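Local coordinates for RNase NGR3 (Nicotiana glutinosa, PDB 1VD3), which probably cleaves single-stranded RNA as a ribonuclease of the RNase T2 family, and binds the nucleotide 2'-UMP in its active-site cleft, at residues V14-A19 with Q172-Y177; E38-H43 with S123-N128. All coordinates share one frame; numbering follows the deposited sequence.

Interaction 1: residues V14-A19 with Q172-Y177; sequences VQQWPA and QIYQVY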
loop_
_atom_site.group_PDB
_atom_site.type_symbol
_atom_site.label_atom_id
_atom_site.label_comp_id
_atom_site.label_asym_id
_atom_site.label_seq_id
_atom_site.Cartn_x
_atom_site.Cartn_y
_atom_site.Cartn_z
ATOM N N VAL A 14 -3.707 -0.965 0.930
ATOM C CA VAL A 14 -2.844 0.202 0.886
ATOM C C VAL A 14 -1.483 -0.048 0.254
ATOM O O VAL A 14 -0.720 -0.908 0.700
ATOM C CB VAL A 14 -2.620 0.758 2.317
ATOM C CG1 VAL A 14 -1.974 2.138 2.254
ATOM C CG2 VAL A 14 -3.952 0.798 3.080
ATOM N N GLN A 15 -1.194 0.721 -0.788
ATOM C CA GLN A 15 0.074 0.628 -1.483
ATOM C C GLN A 15 0.754 1.975 -1.328
ATOM O O GLN A 15 0.097 2.988 -1.071
ATOM C CB GLN A 15 -0.146 0.348 -2.970
ATOM C CG GLN A 15 -0.806 -0.991 -3.256
ATOM C CD GLN A 15 -0.995 -1.226 -4.739
ATOM O OE1 GLN A 15 -0.036 -1.492 -5.465
ATOM N NE2 GLN A 15 -2.236 -1.114 -5.200
ATOM N N GLN A 16 2.070 2.001 -1.466
ATOM C CA GLN A 16 2.743 3.279 -1.376
ATOM C C GLN A 16 3.807 3.426 -2.439
ATOM O O GLN A 16 4.235 2.446 -3.057
ATOM C CB GLN A 16 3.341 3.509 0.012
ATOM C CG GLN A 16 4.528 2.672 0.389
ATOM C CD GLN A 16 5.300 3.298 1.548
ATOM O OE1 GLN A 16 4.708 3.862 2.473
ATOM N NE2 GLN A 16 6.619 3.195 1.506
ATOM N N TRP A 17 4.194 4.673 -2.674
ATOM C CA TRP A 17 5.220 4.993 -3.653
ATOM C C TRP A 17 6.479 5.161 -2.820
ATOM O O TRP A 17 6.639 6.161 -2.121
ATOM C CB TRP A 17 4.873 6.299 -4.373
ATOM C CG TRP A 17 5.817 6.635 -5.489
ATOM C CD1 TRP A 17 6.599 7.754 -5.596
ATOM C CD2 TRP A 17 6.088 5.842 -6.653
ATOM N NE1 TRP A 17 7.341 7.704 -6.753
ATOM C CE2 TRP A 17 7.050 6.543 -7.420
ATOM C CE3 TRP A 17 5.614 4.607 -7.123
ATOM C CZ2 TRP A 17 7.545 6.050 -8.635
ATOM C CZ3 TRP A 17 6.106 4.115 -8.334
ATOM C CH2 TRP A 17 7.063 4.840 -9.075
ATOM N N PRO A 18 7.388 4.175 -2.882
ATOM C CA PRO A 18 8.645 4.187 -2.131
ATOM C C PRO A 18 9.400 5.508 -2.173
ATOM O O PRO A 18 9.860 6.000 -1.142
ATOM C CB PRO A 18 9.436 3.049 -2.771
ATOM C CG PRO A 18 8.375 2.089 -3.170
ATOM C CD PRO A 18 7.331 3.006 -3.777
ATOM N N ALA A 19 9.527 6.079 -3.365
ATOM C CA ALA A 19 10.247 7.339 -3.533
ATOM C C ALA A 19 9.770 8.447 -2.601
ATOM O O ALA A 19 10.582 9.213 -2.078
ATOM C CB ALA A 19 10.153 7.804 -4.984
ATOM N N GLN A 172 3.453 15.348 -2.831
ATOM C CA GLN A 172 3.639 14.184 -3.685
ATOM C C GLN A 172 2.697 13.034 -3.363
ATOM O O GLN A 172 2.228 12.902 -2.232
ATOM C CB GLN A 172 5.081 13.703 -3.531
ATOM C CG GLN A 172 5.437 13.429 -2.078
ATOM C CD GLN A 172 6.917 13.174 -1.836
ATOM O OE1 GLN A 172 7.317 12.822 -0.726
ATOM N NE2 GLN A 172 7.734 13.354 -2.867
ATOM N N ILE A 173 2.421 12.207 -4.367
ATOM C CA ILE A 173 1.572 11.046 -4.152
ATOM C C ILE A 173 2.371 10.145 -3.209
ATOM O O ILE A 173 3.517 9.796 -3.495
ATOM C CB ILE A 173 1.269 10.308 -5.479
ATOM C CG1 ILE A 173 0.470 9.033 -5.190
ATOM C CG2 ILE A 173 2.564 9.970 -6.205
ATOM C CD1 ILE A 173 -0.133 8.394 -6.421
ATOM N N TYR A 174 1.774 9.793 -2.073
ATOM C CA TYR A 174 2.455 8.965 -1.085
ATOM C C TYR A 174 1.865 7.564 -1.005
ATOM O O TYR A 174 2.588 6.577 -1.150
ATOM C CB TYR A 174 2.399 9.655 0.282
ATOM C CG TYR A 174 2.940 8.842 1.445
ATOM C CD1 TYR A 174 4.229 8.304 1.417
ATOM C CD2 TYR A 174 2.162 8.627 2.583
ATOM C CE1 TYR A 174 4.725 7.570 2.499
ATOM C CE2 TYR A 174 2.645 7.900 3.665
ATOM C CZ TYR A 174 3.922 7.374 3.621
ATOM O OH TYR A 174 4.385 6.652 4.696
ATOM N N GLN A 175 0.558 7.471 -0.768
ATOM C CA GLN A 175 -0.087 6.167 -0.700
ATOM C C GLN A 175 -1.392 6.129 -1.484
ATOM O O GLN A 175 -2.052 7.150 -1.674
ATOM C CB GLN A 175 -0.318 5.755 0.761
ATOM C CG GLN A 175 0.994 5.469 1.488
ATOM C CD GLN A 175 0.812 4.818 2.844
ATOM O OE1 GLN A 175 1.560 3.912 3.206
ATOM N NE2 GLN A 175 -0.171 5.283 3.606
ATOM N N VAL A 176 -1.745 4.942 -1.960
ATOM C CA VAL A 176 -2.966 4.765 -2.729
ATOM C C VAL A 176 -3.829 3.722 -2.047
ATOM O O VAL A 176 -3.388 2.596 -1.810
ATOM C CB VAL A 176 -2.661 4.294 -4.169
ATOM C CG1 VAL A 176 -3.965 4.087 -4.934
ATOM C CG2 VAL A 176 -1.792 5.328 -4.877
ATOM N N TYR A 177 -5.058 4.109 -1.726
ATOM C CA TYR A 177 -5.992 3.210 -1.063
ATOM C C TYR A 177 -7.069 2.721 -2.017
ATOM O O TYR A 177 -7.687 3.514 -2.721
ATOM C CB TYR A 177 -6.699 3.915 0.104
ATOM C CG TYR A 177 -5.815 4.336 1.259
ATOM C CD1 TYR A 177 -4.803 5.272 1.078
ATOM C CD2 TYR A 177 -6.041 3.846 2.550
ATOM C CE1 TYR A 177 -4.036 5.722 2.146
ATOM C CE2 TYR A 177 -5.280 4.292 3.630
ATOM C CZ TYR A 177 -4.279 5.232 3.418
ATOM O OH TYR A 177 -3.517 5.697 4.470
HETATM O O HOH W 1 -3.999 0.223 -3.132
#
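Gln15 and Val176 form the hydrogen-bonded pair of an antiparallel strand pairing: Gln15 N donates to Val176 O at 3.1 Å, and Val176 N returns a bond of 2.8 Å to Gln15 O. Trp17 N then donates to Tyr174 O at 2.9 Å, extending the pairing past the last strand residue, Gln16. A water bridges Gln15 NE2 and Val176 O, while the same NE2 also bonds Ser123. The pairing joins strand 10-16 to strand 171-181 in the antiparallel sheet of the RNase T2 fold. Tyr174 and Gln175 together face Glu162 on the next strand, a classic beta bulge. Among apolar contacts, Val14 CG1 sits over the centre of the Tyr177 ring, 4.0 Å from the centroid, a CH-pi contact; a branched valine suits this place because CG2 meets the ring as well, 3.7 Å from Tyr177 CD2. With CG anti to its carbonyl carbon (chi1 -68°), the extended Gln175 chain carries its amide past Gln16 toward His43, Gln175 CG lying 3.4 Å from Gln16 CB. Its OE1 accepts from His43 ND1 and NE2 donates to Glu162; a leucine here would probably leave His43 ND1 without its acceptor, the imidazole freer to turn, and Glu162 with one donor fewer.

Interaction 2: residues E38-H43 with S123-N128; sequences EDFSIH and SNLLEN. With U2P (phosphoric acid mono-[2-(2,4-dioxo-3,4-dihydro-2H-pyrimidin-1-yl)-4-hydroxy-5-hydroxymethyl-tetrahydro-furan-3-yl] ester), chain B.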
loop_
_atom_site.group_PDB
_atom_site.type_symbol
_atom_site.label_atom_id
_atom_site.label_comp_id
_atom_site.label_asym_id
_atom_site.label_seq_id
_atom_site.Cartn_x
_atom_site.Cartn_y
_atom_site.Cartn_z
ATOM N N GLU A 38 11.405 0.773 -8.707
ATOM C CA GLU A 38 10.656 2.009 -8.853
ATOM C C GLU A 38 9.264 1.568 -9.278
ATOM O O GLU A 38 8.917 1.594 -10.458
ATOM C CB GLU A 38 11.279 2.910 -9.925
ATOM C CG GLU A 38 10.435 4.140 -10.249
ATOM C CD GLU A 38 11.166 5.156 -11.111
ATOM O OE1 GLU A 38 12.138 5.763 -10.618
ATOM O OE2 GLU A 38 10.770 5.347 -12.281
ATOM N N ASP A 39 8.479 1.136 -8.298
ATOM C CA ASP A 39 7.127 0.660 -8.544
ATOM C C ASP A 39 6.393 0.775 -7.213
ATOM O O ASP A 39 7.027 0.903 -6.160
ATOM C CB ASP A 39 7.183 -0.804 -9.007
ATOM C CG ASP A 39 5.826 -1.356 -9.421
ATOM O OD1 ASP A 39 4.859 -0.578 -9.565
ATOM O OD2 ASP A 39 5.735 -2.587 -9.620
ATOM N N PHE A 40 5.066 0.754 -7.258
ATOM C CA PHE A 40 4.298 0.841 -6.028
ATOM C C PHE A 40 4.491 -0.444 -5.247
ATOM O O PHE A 40 4.502 -1.533 -5.819
ATOM C CB PHE A 40 2.813 1.056 -6.322
ATOM C CG PHE A 40 2.495 2.433 -6.820
ATOM C CD1 PHE A 40 2.686 2.767 -8.156
ATOM C CD2 PHE A 40 2.051 3.415 -5.939
ATOM C CE1 PHE A 40 2.442 4.061 -8.607
ATOM C CE2 PHE A 40 1.805 4.708 -6.378
ATOM C CZ PHE A 40 2.002 5.034 -7.715
ATOM N N SER A 41 4.658 -0.300 -3.939
ATOM C CA SER A 41 4.855 -1.433 -3.052
ATOM C C SER A 41 3.662 -1.555 -2.117
ATOM O O SER A 41 2.859 -0.635 -1.993
ATOM C CB SER A 41 6.120 -1.233 -2.225
ATOM O OG SER A 41 5.977 -0.106 -1.381
ATOM N N ILE A 42 3.556 -2.693 -1.452
ATOM C CA ILE A 42 2.455 -2.923 -0.526
ATOM C C ILE A 42 2.772 -2.362 0.856
ATOM O O ILE A 42 3.881 -2.534 1.358
ATOM C CB ILE A 42 2.186 -4.439 -0.366
ATOM C CG1 ILE A 42 1.753 -5.034 -1.710
ATOM C CG2 ILE A 42 1.132 -4.680 0.720
ATOM C CD1 ILE A 42 1.904 -6.540 -1.788
ATOM N N HIS A 43 1.813 -1.662 1.457
ATOM C CA HIS A 43 2.001 -1.188 2.827
ATOM C C HIS A 43 1.256 -2.234 3.649
ATOM O O HIS A 43 1.808 -2.810 4.585
ATOM C CB HIS A 43 1.384 0.204 3.064
ATOM C CG HIS A 43 1.397 0.634 4.504
ATOM N ND1 HIS A 43 1.368 1.959 4.887
ATOM C CD2 HIS A 43 1.422 -0.084 5.654
ATOM C CE1 HIS A 43 1.376 2.037 6.207
ATOM N NE2 HIS A 43 1.408 0.811 6.696
ATOM N N SER A 123 -4.109 -4.463 -9.368
ATOM C CA SER A 123 -4.295 -3.016 -9.417
ATOM C C SER A 123 -3.372 -2.382 -10.452
ATOM O O SER A 123 -3.688 -1.334 -11.001
ATOM C CB SER A 123 -4.079 -2.389 -8.036
ATOM O OG SER A 123 -2.746 -2.540 -7.596
ATOM N N ASN A 124 -2.226 -3.014 -10.693
ATOM C CA ASN A 124 -1.281 -2.560 -11.717
ATOM C C ASN A 124 -1.199 -1.032 -11.810
ATOM O O ASN A 124 -1.333 -0.461 -12.894
ATOM C CB ASN A 124 -1.742 -3.152 -13.057
ATOM C CG ASN A 124 -0.647 -3.196 -14.097
ATOM O OD1 ASN A 124 0.486 -3.580 -13.810
ATOM N ND2 ASN A 124 -0.989 -2.825 -15.328
ATOM N N LEU A 125 -0.955 -0.376 -10.679
ATOM C CA LEU A 125 -0.908 1.084 -10.631
ATOM C C LEU A 125 0.097 1.776 -11.549
ATOM O O LEU A 125 -0.259 2.709 -12.270
ATOM C CB LEU A 125 -0.667 1.555 -9.194
ATOM C CG LEU A 125 -1.675 1.123 -8.121
ATOM C CD1 LEU A 125 -1.292 1.765 -6.798
ATOM C CD2 LEU A 125 -3.091 1.530 -8.519
ATOM N N LEU A 126 1.348 1.337 -11.506
ATOM C CA LEU A 126 2.397 1.943 -12.324
ATOM C C LEU A 126 2.030 1.962 -13.802
ATOM O O LEU A 126 2.122 2.998 -14.465
ATOM C CB LEU A 126 3.714 1.187 -12.132
ATOM C CG LEU A 126 4.973 1.816 -12.734
ATOM C CD1 LEU A 126 5.251 3.156 -12.066
ATOM C CD2 LEU A 126 6.155 0.874 -12.537
ATOM N N GLU A 127 1.608 0.810 -14.313
ATOM C CA GLU A 127 1.233 0.684 -15.715
ATOM C C GLU A 127 -0.059 1.420 -16.065
ATOM O O GLU A 127 -0.204 1.941 -17.173
ATOM C CB GLU A 127 1.113 -0.793 -16.084
ATOM C CG GLU A 127 2.407 -1.568 -15.888
ATOM C CD GLU A 127 3.540 -1.037 -16.748
ATOM O OE1 GLU A 127 3.406 -1.075 -17.990
ATOM O OE2 GLU A 127 4.560 -0.583 -16.182
ATOM N N ASN A 128 -1.006 1.460 -15.135
ATOM C CA ASN A 128 -2.247 2.170 -15.413
ATOM C C ASN A 128 -1.945 3.654 -15.581
ATOM O O ASN A 128 -2.572 4.339 -16.392
ATOM C CB ASN A 128 -3.264 1.959 -14.289
ATOM C CG ASN A 128 -4.023 0.656 -14.434
ATOM O OD1 ASN A 128 -4.470 0.307 -15.528
ATOM N ND2 ASN A 128 -4.185 -0.067 -13.328
HETATM O "O5'" U2P B . -0.719 6.906 9.330
HETATM C "C5'" U2P B . -1.655 6.154 10.141
HETATM C "C4'" U2P B . -1.084 4.762 10.446
HETATM O "O4'" U2P B . -2.080 3.985 11.264
HETATM C "C1'" U2P B . -2.582 2.688 10.653
HETATM N N1 U2P B . -4.069 2.623 10.309
HETATM C C6 U2P B . -4.582 3.797 9.813
HETATM C C5 U2P B . -5.868 3.871 9.216
HETATM C C4 U2P B . -6.689 2.639 9.178
HETATM O O4 U2P B . -7.766 2.587 8.594
HETATM N N3 U2P B . -6.142 1.509 9.864
HETATM C C2 U2P B . -4.863 1.436 10.467
HETATM O O2 U2P B . -4.519 0.430 11.053
HETATM C "C2'" U2P B . -1.477 2.452 9.600
HETATM O "O2'" U2P B . -0.302 1.794 10.162
HETATM P P U2P B . -0.126 0.264 10.480
HETATM O O1P U2P B . 0.906 -0.448 11.191
HETATM O O2P U2P B . -1.477 -0.349 10.666
HETATM O O3P U2P B . 0.251 -0.225 9.165
HETATM C "C3'" U2P B . -1.031 3.864 9.185
HETATM O "O3'" U2P B . 0.352 3.779 8.679
HETATM O O HOH W 2 2.179 -1.081 -10.087
#
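The Phe40 ring receives Leu125 on one face: Leu125 CD1 stands 3.8 Å above the plane, displaced from the ring centre, in a CH-pi contact, and Leu125 CB approaches Phe40 CD1 to 3.7 Å. The two side chains run roughly perpendicular, and CB and CD1 of the leucine cover different parts of the ring. Trp17 also meets this ring, their planes about 45° apart. A flat, apolar residue suits this buried place, where the loop before strand 41-48 packs against the start of helix 125-131. At the other end of 38-43, the His43 ring uses its edge: NE2 donates to the 2'-UMP phosphate oxygen O3P at 2.9 Å, with an N-H...O angle of 142°. Nearer the surface, Leu126 lies across Asp39, its CB 3.3 Å from Asp39 OD1, and its CD2 reaches Glu38 O at 3.5 Å. With CG anti to the backbone N (chi1 -174°), the Asp39 carboxylate is carried to the helix start, where a water donates to OD1 at 2.8 Å and accepts from Leu126 N at 2.9 Å. OD1 also takes a weak bond from Phe40 N, and OD2 forms a salt bridge with Arg120. Aspartate thus suits this position: its charge is shared between a guanidinium group and, through water, an amide in the first turn of the helix, whose dipole would probably favour the ionised carboxylate.

How the interactions relate
The residues of interaction 2 fall between the two segments that interaction 1 brings together, and the centres of the two contacts lie about 9 Å apart. Strands 10-16 and 41-48 are neighbours in one sheet, so the two contacts meet directly: Val14 O lies 2.7 Å from His43 N, a probable backbone hydrogen bond. More telling is Gln175 OE1, 2.6 Å from His43 ND1, which should fix the imidazole so that its other nitrogen faces the phosphate of 2'-UMP. His43 is a predicted active-site residue, and His96, Lys100 and His101 also bond the nucleotide. Through Gln175, interaction 1 therefore supplies a second-shell contact behind His43, whereas the Phe40 packing of interaction 2 lies away from the ligand.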